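PDB 3MVG: ribosome inactivating type 1 protein, which belongs to the ribosome-inactivating protein family, as a type 1 member, and pairs a mixed beta-sheet with a largely helical region. Local coordinates for residues T9-S17 and V172-I183. Numbering follows the deposited sequence. Where two conformers were deposited one is given.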
ATOM      1  N   THR A   9     -19.694  -6.532   4.332  0.50 12.19           N
ATOM      2  CA  THR A   9     -20.358  -5.699   5.337  0.50 12.09           C
ATOM      3  C   THR A   9     -19.359  -5.158   6.357  0.50 12.57           C
ATOM      4  O   THR A   9     -18.626  -5.921   6.982  0.50 12.71           O
ATOM      5  CB  THR A   9     -21.487  -6.483   6.037  0.50 11.91           C
ATOM      6  OG1 THR A   9     -22.519  -6.762   5.078  0.50 10.43           O
ATOM      7  CG2 THR A   9     -22.076  -5.697   7.218  0.50 12.08           C
ATOM      8  N   GLY A  10     -19.311  -3.833   6.484  1.00 13.08           N
ATOM      9  CA  GLY A  10     -18.423  -3.196   7.448  1.00 13.59           C
ATOM     10  C   GLY A  10     -16.965  -3.129   7.038  1.00 13.35           C
ATOM     11  O   GLY A  10     -16.113  -2.831   7.869  1.00 14.30           O
ATOM     12  N   THR A  11     -16.661  -3.398   5.768  1.00 12.97           N
ATOM     13  CA  THR A  11     -15.270  -3.407   5.300  1.00 12.59           C
ATOM     14  C   THR A  11     -14.553  -2.090   5.560  1.00 12.14           C
ATOM     15  O   THR A  11     -15.054  -1.007   5.240  1.00 11.79           O
ATOM     16  CB  THR A  11     -15.175  -3.751   3.801  1.00 12.40           C
ATOM     17  OG1 THR A  11     -15.569  -5.115   3.612  1.00 13.54           O
ATOM     18  CG2 THR A  11     -13.747  -3.597   3.271  1.00 12.34           C
ATOM     19  N   THR A  12     -13.356  -2.217   6.121  1.00 11.84           N
ATOM     20  CA  THR A  12     -12.441  -1.103   6.301  1.00 12.47           C
ATOM     21  C   THR A  12     -11.128  -1.446   5.582  1.00 12.42           C
ATOM     22  O   THR A  12     -10.936  -2.591   5.139  1.00 12.41           O
ATOM     23  CB  THR A  12     -12.144  -0.882   7.796  1.00 12.30           C
ATOM     24  OG1 THR A  12     -11.535  -2.065   8.322  1.00 13.83           O
ATOM     25  CG2 THR A  12     -13.422  -0.560   8.585  1.00 13.04           C
ATOM     26  N   ARG A  13     -10.231  -0.470   5.462  0.50 12.68           N
ATOM     27  CA  ARG A  13      -8.907  -0.731   4.896  0.50 13.30           C
ATOM     28  C   ARG A  13      -8.236  -1.855   5.683  0.50 13.43           C
ATOM     29  O   ARG A  13      -7.677  -2.793   5.101  0.50 13.82           O
ATOM     30  CB  ARG A  13      -8.040   0.530   4.914  0.50 13.54           C
ATOM     31  CG  ARG A  13      -8.635   1.716   4.169  0.50 14.12           C
ATOM     32  CD  ARG A  13      -7.716   2.941   4.250  0.50 16.01           C
ATOM     33  NE  ARG A  13      -8.459   4.200   4.331  0.50 16.85           N
ATOM     34  CZ  ARG A  13      -8.419   5.165   3.416  0.50 17.06           C
ATOM     35  NH1 ARG A  13      -7.663   5.037   2.334  0.50 15.64           N
ATOM     36  NH2 ARG A  13      -9.133   6.270   3.582  0.50 18.38           N
ATOM     37  N   ARG A  14      -8.328  -1.765   7.008  1.00 13.68           N
ATOM     38  CA  ARG A  14      -7.715  -2.723   7.916  1.00 14.21           C
ATOM     39  C   ARG A  14      -8.293  -4.127   7.762  1.00 13.60           C
ATOM     40  O   ARG A  14      -7.541  -5.098   7.714  1.00 13.23           O
ATOM     41  CB  ARG A  14      -7.892  -2.217   9.352  1.00 15.13           C
ATOM     42  CG  ARG A  14      -6.945  -2.798  10.387  1.00 17.98           C
ATOM     43  CD  ARG A  14      -7.148  -2.005  11.683  1.00 22.39           C
ATOM     44  NE  ARG A  14      -6.162  -2.283  12.725  1.00 26.26           N
ATOM     45  CZ  ARG A  14      -6.372  -3.078  13.771  1.00 26.79           C
ATOM     46  NH1 ARG A  14      -5.409  -3.255  14.664  1.00 27.67           N
ATOM     47  NH2 ARG A  14      -7.538  -3.699  13.926  1.00 27.64           N
ATOM     48  N   SER A  15      -9.618  -4.253   7.667  1.00 12.71           N
ATOM     49  CA  SER A  15     -10.226  -5.580   7.556  1.00 12.53           C
ATOM     50  C   SER A  15      -9.885  -6.265   6.230  1.00 12.11           C
ATOM     51  O   SER A  15      -9.658  -7.477   6.198  1.00 12.05           O
ATOM     52  CB  SER A  15     -11.741  -5.571   7.803  1.00 12.50           C
ATOM     53  OG  SER A  15     -12.471  -4.971   6.740  1.00 13.33           O
ATOM     54  N   TYR A  16      -9.829  -5.490   5.153  1.00 11.71           N
ATOM     55  CA  TYR A  16      -9.464  -6.047   3.856  1.00 11.39           C
ATOM     56  C   TYR A  16      -7.995  -6.482   3.872  1.00 11.38           C
ATOM     57  O   TYR A  16      -7.657  -7.588   3.448  1.00 11.35           O
ATOM     58  CB  TYR A  16      -9.750  -5.040   2.742  1.00 11.17           C
ATOM     59  CG  TYR A  16      -9.391  -5.570   1.376  1.00 10.27           C
ATOM     60  CD1 TYR A  16     -10.137  -6.582   0.777  1.00 10.94           C
ATOM     61  CD2 TYR A  16      -8.291  -5.072   0.693  1.00 10.36           C
ATOM     62  CE1 TYR A  16      -9.790  -7.080  -0.484  1.00 10.70           C
ATOM     63  CE2 TYR A  16      -7.938  -5.555  -0.562  1.00 10.05           C
ATOM     64  CZ  TYR A  16      -8.693  -6.550  -1.140  1.00  9.94           C
ATOM     65  OH  TYR A  16      -8.316  -7.012  -2.388  1.00 10.16           O
ATOM     66  N   SER A  17      -7.121  -5.630   4.389  1.00 10.93           N
ATOM     67  CA  SER A  17      -5.705  -5.976   4.473  1.00 11.42           C
ATOM     68  C   SER A  17      -5.446  -7.153   5.413  1.00 10.69           C
ATOM     69  O   SER A  17      -4.588  -7.997   5.122  1.00 10.81           O
ATOM     70  CB  SER A  17      -4.899  -4.763   4.894  1.00 11.59           C
ATOM     71  OG  SER A  17      -4.893  -3.817   3.854  1.00 13.97           O
ATOM     72  N   VAL A 172      -6.770  -0.879  -3.958  1.00 11.17           N
ATOM     73  CA  VAL A 172      -8.036  -1.207  -3.310  1.00 11.09           C
ATOM     74  C   VAL A 172      -8.185  -0.438  -2.000  1.00 10.85           C
ATOM     75  O   VAL A 172      -9.199   0.227  -1.771  1.00 10.26           O
ATOM     76  CB  VAL A 172      -8.176  -2.736  -3.073  1.00 11.39           C
ATOM     77  CG1 VAL A 172      -9.518  -3.062  -2.439  1.00 12.26           C
ATOM     78  CG2 VAL A 172      -8.034  -3.487  -4.384  1.00 12.94           C
ATOM     79  N   THR A 173      -7.184  -0.493  -1.131  1.00 10.77           N
ATOM     80  CA  THR A 173      -7.336   0.174   0.163  1.00 12.00           C
ATOM     81  C   THR A 173      -7.383   1.696   0.029  1.00 11.46           C
ATOM     82  O   THR A 173      -8.058   2.347   0.825  1.00 12.09           O
ATOM     83  CB  THR A 173      -6.291  -0.280   1.190  1.00 12.81           C
ATOM     84  OG1 THR A 173      -4.994   0.007   0.688  1.00 13.91           O
ATOM     85  CG2 THR A 173      -6.407  -1.781   1.449  1.00 13.79           C
ATOM     86  N   ASN A 174      -6.743   2.256  -0.992  1.00 11.19           N
ATOM     87  CA  ASN A 174      -6.851   3.701  -1.254  1.00 11.64           C
ATOM     88  C   ASN A 174      -8.270   4.145  -1.612  1.00 11.80           C
ATOM     89  O   ASN A 174      -8.580   5.338  -1.629  1.00 13.83           O
ATOM     90  CB  ASN A 174      -5.936   4.100  -2.403  1.00 11.32           C
ATOM     91  CG  ASN A 174      -4.457   4.083  -2.034  1.00 11.20           C
ATOM     92  OD1 ASN A 174      -4.085   3.922  -0.875  1.00 12.29           O
ATOM     93  ND2 ASN A 174      -3.610   4.224  -3.043  1.00 12.03           N
ATOM     94  N   ASN A 175      -9.119   3.177  -1.930  1.00 11.18           N
ATOM     95  CA  ASN A 175     -10.488   3.462  -2.317  1.00 11.12           C
ATOM     96  C   ASN A 175     -11.526   2.983  -1.318  1.00 11.01           C
ATOM     97  O   ASN A 175     -12.722   3.047  -1.594  1.00 12.44           O
ATOM     98  CB  ASN A 175     -10.725   2.941  -3.727  1.00 11.31           C
ATOM     99  CG  ASN A 175     -10.116   3.849  -4.750  1.00 11.13           C
ATOM    100  OD1 ASN A 175     -10.520   5.010  -4.862  1.00 12.50           O
ATOM    101  ND2 ASN A 175      -9.106   3.368  -5.472  1.00 11.80           N
ATOM    102  N   ILE A 176     -11.074   2.519  -0.159  1.00 10.27           N
ATOM    103  CA  ILE A 176     -11.969   2.251   0.956  1.00 10.72           C
ATOM    104  C   ILE A 176     -11.893   3.466   1.869  1.00 11.13           C
ATOM    105  O   ILE A 176     -10.900   3.674   2.563  1.00 11.42           O
ATOM    106  CB  ILE A 176     -11.582   0.957   1.708  1.00 10.62           C
ATOM    107  CG1 ILE A 176     -11.693  -0.260   0.773  1.00 11.21           C
ATOM    108  CG2 ILE A 176     -12.440   0.795   2.969  1.00 11.12           C
ATOM    109  CD1 ILE A 176     -11.028  -1.520   1.313  1.00 11.66           C
ATOM    110  N   ILE A 177     -12.943   4.274   1.836  1.00 11.56           N
ATOM    111  CA  ILE A 177     -12.929   5.577   2.485  1.00 12.48           C
ATOM    112  C   ILE A 177     -13.588   5.392   3.839  1.00 12.89           C
ATOM    113  O   ILE A 177     -14.783   5.672   4.018  1.00 13.36           O
ATOM    114  CB  ILE A 177     -13.671   6.623   1.634  1.00 12.38           C
ATOM    115  CG1 ILE A 177     -13.278   6.522   0.149  1.00 12.62           C
ATOM    116  CG2 ILE A 177     -13.446   8.028   2.192  1.00 13.14           C
ATOM    117  CD1 ILE A 177     -11.782   6.680  -0.178  1.00 13.09           C
ATOM    118  N   ASP A 178     -12.818   4.885   4.794  1.00 14.22           N
ATOM    119  CA  ASP A 178     -13.389   4.439   6.053  1.00 15.72           C
ATOM    120  C   ASP A 178     -13.283   5.459   7.178  1.00 17.53           C
ATOM    121  O   ASP A 178     -13.616   5.151   8.314  1.00 18.30           O
ATOM    122  CB  ASP A 178     -12.832   3.062   6.468  1.00 15.41           C
ATOM    123  CG  ASP A 178     -11.333   3.070   6.711  1.00 15.99           C
ATOM    124  OD1 ASP A 178     -10.720   4.154   6.850  1.00 18.14           O
ATOM    125  OD2 ASP A 178     -10.765   1.959   6.760  1.00 16.74           O
ATOM    126  N   GLN A 179     -12.836   6.668   6.853  1.00 19.56           N
ATOM    127  CA  GLN A 179     -12.806   7.730   7.862  1.00 21.93           C
ATOM    128  C   GLN A 179     -14.025   8.645   7.812  1.00 22.59           C
ATOM    129  O   GLN A 179     -14.138   9.592   8.596  1.00 23.29           O
ATOM    130  CB  GLN A 179     -11.485   8.492   7.836  1.00 22.67           C
ATOM    131  CG  GLN A 179     -10.289   7.627   8.273  1.00 24.96           C
ATOM    132  CD  GLN A 179     -10.533   6.810   9.549  1.00 26.35           C
ATOM    133  OE1 GLN A 179     -10.313   5.594   9.571  1.00 28.63           O
ATOM    134  NE2 GLN A 179     -10.982   7.474  10.609  1.00 27.52           N
ATOM    135  N   VAL A 180     -14.938   8.347   6.893  1.00 22.77           N
ATOM    136  CA  VAL A 180     -16.237   9.020   6.825  1.00 23.00           C
ATOM    137  C   VAL A 180     -17.329   8.046   7.290  1.00 23.27           C
ATOM    138  O   VAL A 180     -17.128   6.826   7.278  1.00 23.59           O
ATOM    139  CB  VAL A 180     -16.530   9.564   5.396  1.00 22.90           C
ATOM    140  CG1 VAL A 180     -15.477  10.603   4.978  1.00 23.64           C
ATOM    141  CG2 VAL A 180     -16.606   8.429   4.376  1.00 22.44           C
ATOM    142  N   THR A 181     -18.471   8.582   7.721  1.00 23.57           N
ATOM    143  CA  THR A 181     -19.605   7.755   8.134  1.00 23.54           C
ATOM    144  C   THR A 181     -20.873   8.184   7.381  1.00 22.79           C
ATOM    145  O   THR A 181     -21.236   9.366   7.414  1.00 23.27           O
ATOM    146  CB  THR A 181     -19.823   7.804   9.668  1.00 24.03           C
ATOM    147  OG1 THR A 181     -18.572   7.585  10.329  1.00 25.52           O
ATOM    148  CG2 THR A 181     -20.810   6.728  10.117  1.00 24.85           C
ATOM    149  N   PRO A 182     -21.529   7.243   6.668  1.00 21.63           N
ATOM    150  CA  PRO A 182     -21.125   5.841   6.470  1.00 20.28           C
ATOM    151  C   PRO A 182     -19.836   5.705   5.657  1.00 18.53           C
ATOM    152  O   PRO A 182     -19.471   6.621   4.922  1.00 18.27           O
ATOM    153  CB  PRO A 182     -22.291   5.249   5.670  1.00 20.56           C
ATOM    154  CG  PRO A 182     -22.912   6.416   4.990  1.00 21.73           C
ATOM    155  CD  PRO A 182     -22.792   7.541   5.966  1.00 21.81           C
ATOM    156  N   ILE A 183     -19.171   4.558   5.795  1.00 16.84           N
ATOM    157  CA  ILE A 183     -17.983   4.250   5.003  1.00 15.34           C
ATOM    158  C   ILE A 183     -18.362   4.319   3.530  1.00 14.81           C
ATOM    159  O   ILE A 183     -19.444   3.880   3.138  1.00 14.85           O
ATOM    160  CB  ILE A 183     -17.422   2.852   5.357  1.00 15.04           C
ATOM    161  CG1 ILE A 183     -16.954   2.815   6.816  1.00 16.25           C
ATOM    162  CG2 ILE A 183     -16.281   2.458   4.421  1.00 13.91           C
ATOM    163  CD1 ILE A 183     -16.706   1.424   7.367  1.00 18.07           C
TER
HETATM  164  O   HOH W   1      -7.456   6.956   0.192  1.00 15.44           O
HETATM  165  O   HOH W   2     -10.804   7.961   4.726  1.00 16.31           O
HETATM  166  O   HOH W   3      -8.961   0.885   8.369  1.00 14.38           O
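D178 meets R13 twice, once at the backbone and once at the side chain. Its OD2 accepts from the amide N of R13 at 2.8 Å, on the anti side of the carboxylate and 27° out of its plane. D178 OD1 receives the NE of R13 in a weak, long salt bridge of 3.4 Å, the carboxylate lying at the edge of the guanidinium but turned 70° from it. With CG between its own backbone N and carbonyl carbon (chi1 62°), D178 turns its carboxylate toward the helix start. Arginine's length and charge let one side chain meet both D178 and a carbonyl: bent at chi3, it brings one guanidinium face over I176 O, which stands 2.9 Å above the plane's centre, facing the positive charge, though the angles at NE and NH2 are too poor for hydrogen bonds. Water bridges R13 NH1 to N174 O, and a second links NH2, weakly, to Q179 N.

Deeper in, I176 fits its branched side chain beneath the helix start, CG2 3.7 Å from T12 C and CD1 4.0 Å from Y16 CB. V172 CG1 makes a CH-pi contact over the face of the Y16 ring, 4.0 Å from its centroid, while T173 CG2 comes to the ring's edge; the phenol OH continues inward to L158 O on helix 146-164.

The backbone around R13 is held by the capping box that spans it, which probably helps to set the direction of R13 N: T12, at the N-cap, has a hydroxyl able to accept, and its OG1 takes S15 N while S15 OG takes T12 N, each at 3.0 Å. The negative D178 beside this N-terminus probably interacts favourably with the helix dipole. The contact thus joins the capped start of helix 13-27 to the type I turn T173 to I176 that leads out of helix 166-173 and the small antiparallel ribbon of strands 176-177 and 184-185, within the ribosome-inactivating protein fold.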